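Local structure of Trp Repressor Binding Protein (Bacillus subtilis, 1RLI) at residues D[5-9]-D[27-33]; D[57-62]-D[92-97]; D[150-154]-D[173-179]. The protein is probably an NAD(P)H-dependent oxidoreductase that uses FMN as its cofactor and belongs to the SsuE family of flavoproteins. All coordinates share one frame; numbering follows the deposited sequence.

Contact 1. Residues D[5-9]-D[27-33]; sequences KIAVI and VQGFDAE
Glu33 N donates to Ile6 O at 2.7 Å with an N-H...O angle of 156°. Val8 N returns a bond to Glu33 O at 2.8 Å. Glu33 O also lies 3.2 Å from Ala7 CA, a CA-H...O contact beside the regular bond. The two bonds frame a parallel bridge between Ala7 and Glu33, whose CB atoms lie on the same face of the sheet. This is the return of a beta-alpha-beta crossover: strand 6-10 leads into helix 18-27, and the chain comes back through a type II turn, Val27 to Phe30, to enter strand 33-41 next to its starting strand, as in flavodoxin-like folds. The turn brings apolar groups onto Ile6 and Val8. Val27 CG1 sits 3.6 Å from Val8 CG2 and also touches Ile6 CG2. Further out, Ile6 CD1 stands over the centre of the Phe30 ring, 3.7 Å from its centroid and 13° off the normal; with CG1 beside the backbone N (chi1 -63°) and CD1 extended beyond it, the methyl is carried to that face. A water accepts from Ile6 N and donates weakly to Asp31 O. Glu33 OE2 forms a salt bridge with Arg68, outside the two segments.

Contact 2. Residues D[57-62]-D[92-97]; sequences PVQDDY and LFIDRW
The loop that leaves strand 55-57 and opens helix 62-70 packs against residues 92-97, the last turn of helix 88-95 and the residues that follow, with a type I turn from Gln59 to Tyr62 presenting the side chains. Arg96 lies along one face of Tyr62: its CD is 3.4 Å from the ring centroid and almost exactly on the normal, and the guanidinium continues at 17° to the ring plane, offset over the CG-CD2 rim. The extended run from CG to NE keeps the arginine along that face. Gln59 meets it at the guanidinium edge. Arg96 NH1 donates to Gln59 OE1 at 3.0 Å, in the guanidinium plane but from above the carbonyl plane of the amide. The same amide turns NE2 to Leu92 O at 3.2 Å; that oxygen receives Arg96 N from the opposite face of its plane. A water bridges Gln59 O to Arg96 NH2. At the rim of Tyr62, CE1 comes within 3.5 Å of Phe93 CD1, the Tyr62 and Phe93 rings inclined at 61°. Tyr62 OH, hydrogen-bonded to Thr100, sits at the edge of the Trp97 indole. Pro57 CG packs on Leu92 CD2 at 3.7 Å, near Leu92 of the second subunit. With both ends of its amide bonded, Gln59 is fixed in rotation, while stacking, hydrogen bond and water hold the guanidinium flat against the tyrosine, consistent with cation-pi stabilisation of its charge.

Contact 3. Residues D[150-154]-D[173-179]; sequences FKGYV and AASRLLK
Lys151 meets Lys179 through its backbone: Lys179 CE lies 3.2 Å from Lys151 O. The lysine brings CE up to the carbonyl oxygen, the chain running extended beyond CG, while the two ammonium nitrogens, Lys151 NZ and Lys179 NZ, remain 5.1 Å apart. Lys179 NZ has a long, weak ion pair with Glu157 of the third subunit. At Gly152 the strand has no side chain, and Leu177 CD1 approaches the main chain itself, 3.9 Å from Gly152 C and 3.7 Å from Tyr153 N. Leu177 holds its CG anti to the backbone N (chi1 -172°), which lets CD1 reach the strand backbone. Tyr153 points its CB away from segment 173-179, and its hydroxyl bonds to Lys129 O of the third subunit. Both methyls of Val154 touch the other segment: CG1 meets Ala173 CB at 3.9 Å, whereas CG2 fits against Leu177 CD1 at 3.7 Å and the carbonyl of Ala173. No hydrogen bond joins the two segments. Strand 149-157, at one margin of the chain's sheet, is bonded to strand 117-124 through its backbone; the end of helix 168-175 and the residues after it lie across one side, with Ala174 and Leu177 also packing on helix 18-27 and Phe150 turned to helix 133-146.

In the fold
Contacts 1 and 3 reach the same sheet, their centres about 13 Å apart: contact 1 pairs strand 6-10 with the start of strand 33-41, while contact 3 lays a helix end over strand 149-157, an edge strand of the sheet within this chain. Helix 18-27 connects them, since Val27 belongs to contact 1 and Ala26 touches Leu177. Contact 2 stands on the opposite side of the chain's centre from contact 3, about 25 Å away between centres. All three are partly buried. Their chemistry follows their place: strand pairing with apolar packing in contact 1, a polar and aromatic assembly of loop on helix in contact 2, hydrophobic packing edged by lysines in contact 3. Contacts 2 and 3 also adjoin different neighbouring subunits; no other subunit touches contact 1.

Contact 1. Residues D[5-9]-D[27-33]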
# COMPACT_ATOMS: atom_id res chain seq x y z
N LYS D 5 6.69 -31.37 -3.54
CA LYS D 5 7.16 -30.32 -4.50
C LYS D 5 6.35 -29.05 -4.28
O LYS D 5 6.91 -28.03 -3.88
CB LYS D 5 6.98 -30.80 -5.94
CG LYS D 5 8.10 -30.37 -6.88
CD LYS D 5 8.25 -28.86 -6.95
CE LYS D 5 9.39 -28.45 -7.88
NZ LYS D 5 9.58 -26.98 -7.93
N ILE D 6 5.05 -29.11 -4.55
CA ILE D 6 4.15 -27.96 -4.36
C ILE D 6 3.15 -28.19 -3.22
O ILE D 6 2.56 -29.26 -3.11
CB ILE D 6 3.27 -27.68 -5.61
CG1 ILE D 6 4.14 -27.31 -6.81
CG2 ILE D 6 2.29 -26.55 -5.32
CD1 ILE D 6 3.35 -27.18 -8.09
N ALA D 7 2.93 -27.17 -2.39
CA ALA D 7 1.96 -27.28 -1.31
C ALA D 7 0.94 -26.16 -1.46
O ALA D 7 1.31 -25.04 -1.82
CB ALA D 7 2.64 -27.16 0.05
N VAL D 8 -0.32 -26.47 -1.24
CA VAL D 8 -1.36 -25.46 -1.27
C VAL D 8 -1.84 -25.40 0.17
O VAL D 8 -2.30 -26.41 0.71
CB VAL D 8 -2.55 -25.83 -2.16
CG1 VAL D 8 -3.66 -24.80 -1.96
CG2 VAL D 8 -2.14 -25.84 -3.61
N ILE D 9 -1.68 -24.24 0.79
CA ILE D 9 -2.10 -24.02 2.17
C ILE D 9 -3.42 -23.28 2.08
O ILE D 9 -3.46 -22.07 1.81
CB ILE D 9 -1.06 -23.19 2.92
CG1 ILE D 9 0.28 -23.94 2.91
CG2 ILE D 9 -1.52 -22.92 4.35
CD1 ILE D 9 1.43 -23.11 3.33
N VAL D 27 -2.81 -25.44 -9.49
CA VAL D 27 -2.01 -26.66 -9.34
C VAL D 27 -2.57 -27.89 -10.06
O VAL D 27 -2.17 -29.02 -9.75
CB VAL D 27 -1.85 -27.05 -7.85
CG1 VAL D 27 -1.18 -25.93 -7.08
CG2 VAL D 27 -3.20 -27.39 -7.25
N GLN D 28 -3.48 -27.68 -11.01
CA GLN D 28 -4.09 -28.78 -11.76
C GLN D 28 -3.04 -29.75 -12.33
O GLN D 28 -2.07 -29.33 -12.97
CB GLN D 28 -4.94 -28.21 -12.89
CG GLN D 28 -5.72 -29.25 -13.66
CD GLN D 28 -6.58 -28.64 -14.74
OE1 GLN D 28 -6.09 -27.92 -15.62
NE2 GLN D 28 -7.88 -28.92 -14.69
N GLY D 29 -3.22 -31.04 -12.07
CA GLY D 29 -2.30 -32.03 -12.60
C GLY D 29 -1.14 -32.42 -11.71
O GLY D 29 -0.70 -33.57 -11.72
N PHE D 30 -0.63 -31.47 -10.94
CA PHE D 30 0.48 -31.74 -10.03
C PHE D 30 0.07 -32.64 -8.87
O PHE D 30 -1.10 -32.73 -8.53
CB PHE D 30 1.03 -30.44 -9.46
CG PHE D 30 1.88 -29.67 -10.42
CD1 PHE D 30 1.43 -28.49 -10.98
CD2 PHE D 30 3.15 -30.13 -10.74
CE1 PHE D 30 2.24 -27.75 -11.85
CE2 PHE D 30 3.98 -29.41 -11.61
CZ PHE D 30 3.51 -28.21 -12.16
N ASP D 31 1.05 -33.33 -8.29
CA ASP D 31 0.76 -34.16 -7.13
C ASP D 31 1.10 -33.21 -6.00
O ASP D 31 2.11 -33.38 -5.32
CB ASP D 31 1.66 -35.40 -7.09
CG ASP D 31 1.41 -36.26 -5.86
OD1 ASP D 31 0.28 -36.19 -5.31
OD2 ASP D 31 2.32 -37.00 -5.43
N ALA D 32 0.26 -32.20 -5.81
CA ALA D 32 0.48 -31.18 -4.79
C ALA D 32 0.01 -31.54 -3.38
O ALA D 32 -1.03 -32.18 -3.21
CB ALA D 32 -0.17 -29.87 -5.22
N GLU D 33 0.78 -31.11 -2.39
CA GLU D 33 0.44 -31.34 -0.98
C GLU D 33 -0.71 -30.39 -0.67
O GLU D 33 -0.54 -29.17 -0.70
CB GLU D 33 1.66 -31.00 -0.11
CG GLU D 33 1.61 -31.56 1.28
CD GLU D 33 1.58 -33.07 1.30
OE1 GLU D 33 2.57 -33.70 0.86
OE2 GLU D 33 0.55 -33.63 1.73
O HOH W 1 3.66 -30.96 -6.65

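Contact 2. Residues D[57-62]-D[92-97]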
# COMPACT_ATOMS: atom_id res chain seq x y z
N PRO D 57 -9.98 -21.33 14.94
CA PRO D 57 -8.99 -22.21 14.31
C PRO D 57 -8.54 -23.32 15.26
O PRO D 57 -8.46 -23.12 16.48
CB PRO D 57 -7.84 -21.26 13.98
CG PRO D 57 -8.55 -19.93 13.76
CD PRO D 57 -9.55 -19.92 14.89
N VAL D 58 -8.23 -24.47 14.67
CA VAL D 58 -7.75 -25.63 15.41
C VAL D 58 -6.35 -25.89 14.89
O VAL D 58 -6.16 -26.09 13.69
CB VAL D 58 -8.62 -26.88 15.13
CG1 VAL D 58 -8.05 -28.10 15.86
CG2 VAL D 58 -10.06 -26.61 15.55
N GLN D 59 -5.37 -25.91 15.79
CA GLN D 59 -3.99 -26.12 15.38
C GLN D 59 -3.34 -27.34 15.99
O GLN D 59 -2.13 -27.38 16.19
CB GLN D 59 -3.15 -24.88 15.70
CG GLN D 59 -3.61 -23.61 15.00
CD GLN D 59 -2.59 -22.50 15.16
OE1 GLN D 59 -2.00 -22.36 16.23
NE2 GLN D 59 -2.37 -21.72 14.11
N ASP D 60 -4.13 -28.37 16.28
CA ASP D 60 -3.58 -29.58 16.87
C ASP D 60 -2.59 -30.23 15.93
O ASP D 60 -1.62 -30.87 16.38
CB ASP D 60 -4.71 -30.57 17.19
CG ASP D 60 -5.62 -30.09 18.30
OD1 ASP D 60 -6.15 -28.96 18.21
OD2 ASP D 60 -5.82 -30.84 19.28
N ASP D 61 -2.79 -30.06 14.62
CA ASP D 61 -1.90 -30.68 13.65
C ASP D 61 -0.88 -29.72 13.02
O ASP D 61 -0.34 -29.99 11.94
CB ASP D 61 -2.73 -31.37 12.56
CG ASP D 61 -3.50 -30.39 11.68
OD1 ASP D 61 -3.89 -29.29 12.16
OD2 ASP D 61 -3.72 -30.73 10.50
N TYR D 62 -0.59 -28.63 13.73
CA TYR D 62 0.37 -27.63 13.23
C TYR D 62 1.75 -28.20 12.91
O TYR D 62 2.30 -27.90 11.85
CB TYR D 62 0.47 -26.47 14.24
CG TYR D 62 1.46 -25.39 13.85
CD1 TYR D 62 1.09 -24.35 13.00
CD2 TYR D 62 2.76 -25.41 14.35
CE1 TYR D 62 2.00 -23.34 12.65
CE2 TYR D 62 3.68 -24.40 13.99
CZ TYR D 62 3.29 -23.38 13.14
OH TYR D 62 4.19 -22.39 12.79
N LEU D 92 -3.57 -17.06 12.18
CA LEU D 92 -3.01 -17.74 13.35
C LEU D 92 -1.88 -18.69 12.95
O LEU D 92 -0.92 -18.90 13.71
CB LEU D 92 -4.11 -18.49 14.13
CG LEU D 92 -4.80 -17.67 15.24
CD1 LEU D 92 -5.40 -16.38 14.66
CD2 LEU D 92 -5.86 -18.53 15.92
N PHE D 93 -1.99 -19.26 11.74
CA PHE D 93 -0.96 -20.18 11.23
C PHE D 93 0.35 -19.41 11.01
O PHE D 93 1.42 -19.79 11.51
CB PHE D 93 -1.41 -20.79 9.91
CG PHE D 93 -0.37 -21.68 9.28
CD1 PHE D 93 -0.08 -22.93 9.83
CD2 PHE D 93 0.32 -21.26 8.15
CE1 PHE D 93 0.91 -23.76 9.26
CE2 PHE D 93 1.31 -22.07 7.57
CZ PHE D 93 1.60 -23.33 8.13
N ILE D 94 0.28 -18.31 10.25
CA ILE D 94 1.48 -17.52 10.01
C ILE D 94 2.04 -16.91 11.31
O ILE D 94 3.26 -16.90 11.52
CB ILE D 94 1.19 -16.43 8.92
CG1 ILE D 94 0.96 -17.14 7.58
CG2 ILE D 94 2.35 -15.43 8.81
CD1 ILE D 94 0.46 -16.21 6.44
N ASP D 95 1.17 -16.44 12.21
CA ASP D 95 1.66 -15.84 13.45
C ASP D 95 2.51 -16.86 14.24
O ASP D 95 3.47 -16.48 14.91
CB ASP D 95 0.51 -15.39 14.37
CG ASP D 95 -0.12 -14.05 13.96
OD1 ASP D 95 0.39 -13.37 13.05
OD2 ASP D 95 -1.13 -13.69 14.60
N ARG D 96 2.14 -18.14 14.16
CA ARG D 96 2.87 -19.19 14.87
C ARG D 96 4.27 -19.43 14.29
O ARG D 96 5.10 -20.12 14.90
CB ARG D 96 2.05 -20.49 14.92
CG ARG D 96 2.58 -21.56 15.90
CD ARG D 96 1.45 -22.53 16.25
NE ARG D 96 1.90 -23.70 17.00
CZ ARG D 96 1.07 -24.58 17.55
NH1 ARG D 96 -0.24 -24.41 17.42
NH2 ARG D 96 1.56 -25.65 18.20
N TRP D 97 4.57 -18.88 13.11
CA TRP D 97 5.93 -19.04 12.58
C TRP D 97 6.89 -18.40 13.59
O TRP D 97 8.06 -18.75 13.64
CB TRP D 97 6.09 -18.34 11.22
CG TRP D 97 5.41 -19.07 10.09
CD1 TRP D 97 4.67 -20.22 10.17
CD2 TRP D 97 5.36 -18.65 8.72
NE1 TRP D 97 4.16 -20.54 8.94
CE2 TRP D 97 4.56 -19.59 8.03
CE3 TRP D 97 5.90 -17.57 8.02
CZ2 TRP D 97 4.28 -19.48 6.66
CZ3 TRP D 97 5.62 -17.45 6.65
CH2 TRP D 97 4.82 -18.41 5.99
O HOH W 2 -0.51 -27.61 18.27

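Contact 3. Residues D[150-154]-D[173-179]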
# COMPACT_ATOMS: atom_id res chain seq x y z
N PHE D 150 8.39 -13.86 -3.56
CA PHE D 150 6.96 -13.70 -3.79
C PHE D 150 6.84 -13.64 -5.29
O PHE D 150 7.03 -12.57 -5.88
CB PHE D 150 6.47 -12.40 -3.14
CG PHE D 150 4.98 -12.26 -3.06
CD1 PHE D 150 4.13 -13.28 -3.49
CD2 PHE D 150 4.41 -11.10 -2.54
CE1 PHE D 150 2.71 -13.13 -3.39
CE2 PHE D 150 3.03 -10.95 -2.44
CZ PHE D 150 2.18 -11.96 -2.86
N LYS D 151 6.53 -14.79 -5.88
CA LYS D 151 6.46 -14.98 -7.33
C LYS D 151 5.20 -14.54 -8.06
O LYS D 151 5.26 -14.25 -9.26
CB LYS D 151 6.72 -16.45 -7.66
CG LYS D 151 8.10 -16.94 -7.23
CD LYS D 151 9.21 -16.24 -8.00
CE LYS D 151 10.56 -16.91 -7.76
NZ LYS D 151 11.69 -16.17 -8.41
N GLY D 152 4.06 -14.51 -7.39
CA GLY D 152 2.86 -14.08 -8.09
C GLY D 152 1.64 -14.25 -7.22
O GLY D 152 1.73 -14.88 -6.17
N TYR D 153 0.51 -13.69 -7.65
CA TYR D 153 -0.74 -13.82 -6.89
C TYR D 153 -1.91 -13.64 -7.83
O TYR D 153 -1.75 -13.23 -8.98
CB TYR D 153 -0.83 -12.75 -5.80
CG TYR D 153 -0.85 -11.34 -6.35
CD1 TYR D 153 -2.05 -10.72 -6.73
CD2 TYR D 153 0.35 -10.65 -6.57
CE1 TYR D 153 -2.04 -9.44 -7.32
CE2 TYR D 153 0.37 -9.39 -7.14
CZ TYR D 153 -0.82 -8.80 -7.51
OH TYR D 153 -0.74 -7.54 -8.08
N VAL D 154 -3.08 -13.94 -7.31
CA VAL D 154 -4.32 -13.74 -8.02
C VAL D 154 -5.35 -13.18 -7.03
O VAL D 154 -5.50 -13.70 -5.92
CB VAL D 154 -4.87 -15.08 -8.61
CG1 VAL D 154 -6.21 -14.82 -9.30
CG2 VAL D 154 -3.87 -15.68 -9.59
N ALA D 173 -6.11 -16.29 -14.69
CA ALA D 173 -4.94 -15.79 -13.98
C ALA D 173 -4.41 -16.91 -13.08
O ALA D 173 -3.20 -17.09 -12.94
CB ALA D 173 -5.33 -14.59 -13.13
N ALA D 174 -5.32 -17.65 -12.46
CA ALA D 174 -4.91 -18.75 -11.58
C ALA D 174 -4.28 -19.89 -12.40
O ALA D 174 -3.28 -20.48 -12.00
CB ALA D 174 -6.13 -19.27 -10.78
N SER D 175 -4.84 -20.17 -13.57
CA SER D 175 -4.29 -21.22 -14.43
C SER D 175 -2.88 -20.87 -14.87
O SER D 175 -2.07 -21.75 -15.12
CB SER D 175 -5.15 -21.41 -15.68
OG SER D 175 -6.39 -21.98 -15.33
N ARG D 176 -2.60 -19.58 -14.98
CA ARG D 176 -1.28 -19.14 -15.41
C ARG D 176 -0.44 -18.66 -14.24
O ARG D 176 0.56 -17.99 -14.44
CB ARG D 176 -1.43 -18.04 -16.46
CG ARG D 176 -2.25 -18.49 -17.67
CD ARG D 176 -2.53 -17.35 -18.63
NE ARG D 176 -3.11 -17.84 -19.88
CZ ARG D 176 -4.32 -18.39 -20.00
NH1 ARG D 176 -5.10 -18.52 -18.93
NH2 ARG D 176 -4.73 -18.82 -21.18
N LEU D 177 -0.85 -19.02 -13.03
CA LEU D 177 -0.14 -18.55 -11.84
C LEU D 177 1.33 -18.94 -11.73
O LEU D 177 2.19 -18.10 -11.53
CB LEU D 177 -0.85 -19.03 -10.58
CG LEU D 177 -0.30 -18.42 -9.28
CD1 LEU D 177 -0.41 -16.88 -9.32
CD2 LEU D 177 -1.07 -18.98 -8.11
N LEU D 178 1.61 -20.23 -11.85
CA LEU D 178 2.98 -20.69 -11.71
C LEU D 178 3.88 -20.23 -12.84
O LEU D 178 3.63 -20.54 -14.00
CB LEU D 178 3.01 -22.22 -11.58
CG LEU D 178 2.42 -22.79 -10.28
CD1 LEU D 178 3.03 -22.08 -9.09
CD2 LEU D 178 0.93 -22.60 -10.27
N LYS D 179 4.92 -19.47 -12.49
CA LYS D 179 5.87 -18.97 -13.49
C LYS D 179 6.49 -20.13 -14.25
O LYS D 179 6.57 -21.25 -13.75
CB LYS D 179 6.99 -18.14 -12.82
CG LYS D 179 6.56 -16.75 -12.38
CD LYS D 179 7.77 -15.86 -12.09
CE LYS D 179 7.34 -14.46 -11.67
NZ LYS D 179 8.51 -13.55 -11.43